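Local coordinates for protein GlcNAc Inducible Gene 2, GIG2 (Candida albicans, PDB 6AKZ) that binds iron(III) and is probably an oxygenase of the DUF1479 (Gig2-like) family, in the cupin clan, its gene being induced by GlcNAc, at residues Ser196-Glu199 / Arg200-Ile204. Numbering follows the deposited sequence.
Sequences SSIE and RWEDI
Arg-200 reaches back over the turn that precedes its helix, its chain extended from CG to NE, and brings NH1 to 3.0 Å from Ser-196 O, which lies at the guanidinium edge. A water joins the arginine to the turn: it accepts from Arg-200 N and NH1 and donates to Ser-196 OG at 2.9 Å and, weakly, to Ser-197 O. NH2 forms a salt bridge with Asp-352 and a hydrogen bond with the backbone O of Asp-194, bonds that, with the water at NH1, hold the guanidinium in place.

Trp-201, with CG beside its backbone N (chi1 -63°), presents the edge of its indole to the turn: CZ3 lies 3.5 Å from Ser-197 O, while CE3 meets Ile-198 CD1 at 4.2 Å, the two side chains crossing at about a right angle. Ile-198 CG2 instead touches Glu-202 OE1 (3.4 Å), which is hydrogen-bonded to Tyr-237 OH, while OE2 forms a salt bridge with Arg-18.

Ile-198 O accepts from Trp-201 N and, more nearly straight (164°), from Glu-202 N, the donors arriving from opposite faces of its plane. The hydrogen bond from Asp-203 N to Glu-199 O completes this single helical turn, and Asp-203 then N-caps helix 204-208. The short helix follows iron ligands His-192 and Asp-194, and Arg-200 is probably second-shell in this cupin-clan iron site.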
ATOM      1  N   SER A 196      -5.948  -1.676  -6.094  1.00 15.12           N
ATOM      2  CA  SER A 196      -6.783  -1.952  -7.267  1.00 15.58           C
ATOM      3  C   SER A 196      -6.356  -3.010  -8.246  1.00 16.78           C
ATOM      4  O   SER A 196      -5.197  -3.230  -8.443  1.00 15.97           O
ATOM      5  CB  SER A 196      -7.103  -0.676  -8.073  1.00 15.66           C
ATOM      6  OG  SER A 196      -6.063  -0.339  -8.931  1.00 15.52           O
ATOM      7  N   SER A 197      -7.363  -3.624  -8.870  1.00 17.74           N
ATOM      8  CA  SER A 197      -7.053  -4.600  -9.954  1.00 17.88           C
ATOM      9  C   SER A 197      -6.802  -3.932 -11.293  1.00 17.99           C
ATOM     10  O   SER A 197      -5.704  -4.003 -11.841  1.00 17.47           O
ATOM     11  CB  SER A 197      -8.202  -5.641  -9.997  1.00 19.23           C
ATOM     12  OG  SER A 197      -7.827  -6.836 -10.646  1.00 19.01           O
ATOM     13  N   ILE A 198      -7.799  -3.220 -11.833  1.00 18.87           N
ATOM     14  CA  ILE A 198      -7.739  -2.661 -13.194  1.00 20.04           C
ATOM     15  C   ILE A 198      -7.535  -1.105 -13.236  1.00 15.97           C
ATOM     16  O   ILE A 198      -7.146  -0.600 -14.257  1.00 17.49           O
ATOM     17  CB  ILE A 198      -9.035  -3.025 -14.013  1.00 23.84           C
ATOM     18  CG1 ILE A 198      -8.902  -2.797 -15.520  1.00 24.83           C
ATOM     19  CG2 ILE A 198     -10.230  -2.173 -13.554  1.00 22.42           C
ATOM     20  CD1 ILE A 198      -7.988  -3.694 -16.286  1.00 26.88           C
ATOM     21  N   GLU A 199      -7.842  -0.418 -12.141  1.00 16.58           N
ATOM     22  CA  GLU A 199      -7.760   1.045 -12.056  1.00 15.71           C
ATOM     23  C   GLU A 199      -6.502   1.754 -12.575  1.00 15.04           C
ATOM     24  O   GLU A 199      -6.595   2.845 -13.137  1.00 16.65           O
ATOM     25  CB  GLU A 199      -8.038   1.496 -10.617  1.00 17.11           C
ATOM     26  CG  GLU A 199      -9.514   1.592 -10.269  1.00 17.49           C
ATOM     27  CD  GLU A 199     -10.175   0.232 -10.160  1.00 19.68           C
ATOM     28  OE1 GLU A 199      -9.469  -0.788 -10.306  1.00 19.30           O
ATOM     29  OE2 GLU A 199     -11.402   0.183  -9.929  1.00 18.33           O
ATOM     30  N   ARG A 200      -5.336   1.153 -12.377  1.00 12.84           N
ATOM     31  CA  ARG A 200      -4.076   1.772 -12.791  1.00 13.77           C
ATOM     32  C   ARG A 200      -4.093   2.102 -14.277  1.00 15.01           C
ATOM     33  O   ARG A 200      -3.495   2.999 -14.665  1.00 17.64           O
ATOM     34  CB  ARG A 200      -2.888   0.900 -12.477  1.00 13.07           C
ATOM     35  CG  ARG A 200      -2.640   0.711 -10.988  1.00 13.33           C
ATOM     36  CD  ARG A 200      -1.354  -0.051 -10.691  1.00 13.22           C
ATOM     37  NE  ARG A 200      -0.975  -0.172  -9.307  1.00 13.37           N
ATOM     38  CZ  ARG A 200      -1.573  -0.921  -8.395  1.00 13.65           C
ATOM     39  NH1 ARG A 200      -2.611  -1.645  -8.677  1.00 13.79           N
ATOM     40  NH2 ARG A 200      -1.104  -0.951  -7.167  1.00 12.73           N
ATOM     41  N   TRP A 201      -4.762   1.267 -15.044  1.00 16.32           N
ATOM     42  CA  TRP A 201      -5.010   1.465 -16.443  1.00 16.71           C
ATOM     43  C   TRP A 201      -6.292   2.207 -16.760  1.00 15.35           C
ATOM     44  O   TRP A 201      -6.239   3.165 -17.564  1.00 19.51           O
ATOM     45  CB  TRP A 201      -5.038   0.131 -17.133  1.00 18.04           C
ATOM     46  CG  TRP A 201      -3.773  -0.666 -17.122  1.00 17.43           C
ATOM     47  CD1 TRP A 201      -2.713  -0.533 -17.958  1.00 16.96           C
ATOM     48  CD2 TRP A 201      -3.468  -1.726 -16.252  1.00 14.96           C
ATOM     49  NE1 TRP A 201      -1.765  -1.484 -17.666  1.00 16.33           N
ATOM     50  CE2 TRP A 201      -2.234  -2.242 -16.638  1.00 16.06           C
ATOM     51  CE3 TRP A 201      -4.167  -2.350 -15.228  1.00 16.95           C
ATOM     52  CZ2 TRP A 201      -1.651  -3.322 -15.981  1.00 15.62           C
ATOM     53  CZ3 TRP A 201      -3.621  -3.442 -14.627  1.00 17.28           C
ATOM     54  CH2 TRP A 201      -2.387  -3.899 -14.986  1.00 17.57           C
ATOM     55  N   GLU A 202      -7.381   1.850 -16.130  1.00 17.47           N
ATOM     56  CA  GLU A 202      -8.677   2.383 -16.474  1.00 21.54           C
ATOM     57  C   GLU A 202      -8.983   3.782 -15.997  1.00 23.87           C
ATOM     58  O   GLU A 202      -9.639   4.522 -16.724  1.00 20.69           O
ATOM     59  CB  GLU A 202      -9.786   1.494 -15.949  1.00 23.98           C
ATOM     60  CG  GLU A 202     -11.127   1.763 -16.645  1.00 27.12           C
ATOM     61  CD  GLU A 202     -12.266   0.919 -16.156  1.00 27.01           C
ATOM     62  OE1 GLU A 202     -12.086   0.044 -15.254  1.00 22.39           O
ATOM     63  OE2 GLU A 202     -13.379   1.160 -16.714  1.00 28.33           O
ATOM     64  N   ASP A 203      -8.629   4.118 -14.760  1.00 18.92           N
ATOM     65  CA  ASP A 203      -8.902   5.462 -14.282  1.00 18.23           C
ATOM     66  C   ASP A 203      -8.023   6.492 -14.962  1.00 19.11           C
ATOM     67  O   ASP A 203      -6.817   6.254 -15.242  1.00 18.57           O
ATOM     68  CB  ASP A 203      -8.740   5.495 -12.744  1.00 18.60           C
ATOM     69  CG  ASP A 203      -9.009   6.892 -12.164  1.00 20.24           C
ATOM     70  OD1 ASP A 203     -10.156   7.422 -12.380  1.00 19.59           O
ATOM     71  OD2 ASP A 203      -8.096   7.470 -11.513  1.00 20.94           O
ATOM     72  N   ILE A 204      -8.585   7.675 -15.261  1.00 18.70           N
ATOM     73  CA  ILE A 204      -7.805   8.720 -15.879  1.00 19.24           C
ATOM     74  C   ILE A 204      -6.603   9.219 -15.064  1.00 17.99           C
ATOM     75  O   ILE A 204      -5.487   9.241 -15.563  1.00 18.45           O
ATOM     76  CB  ILE A 204      -8.667   9.953 -16.242  1.00 25.35           C
ATOM     77  CG1 ILE A 204      -9.752   9.577 -17.267  1.00 28.41           C
ATOM     78  CG2 ILE A 204      -7.784  11.090 -16.782  1.00 23.60           C
ATOM     79  CD1 ILE A 204      -9.266   8.908 -18.508  1.00 26.19           C
TER
HETATM   80  O   HOH W   1      -4.603  -1.627 -11.132  1.00 16.94           O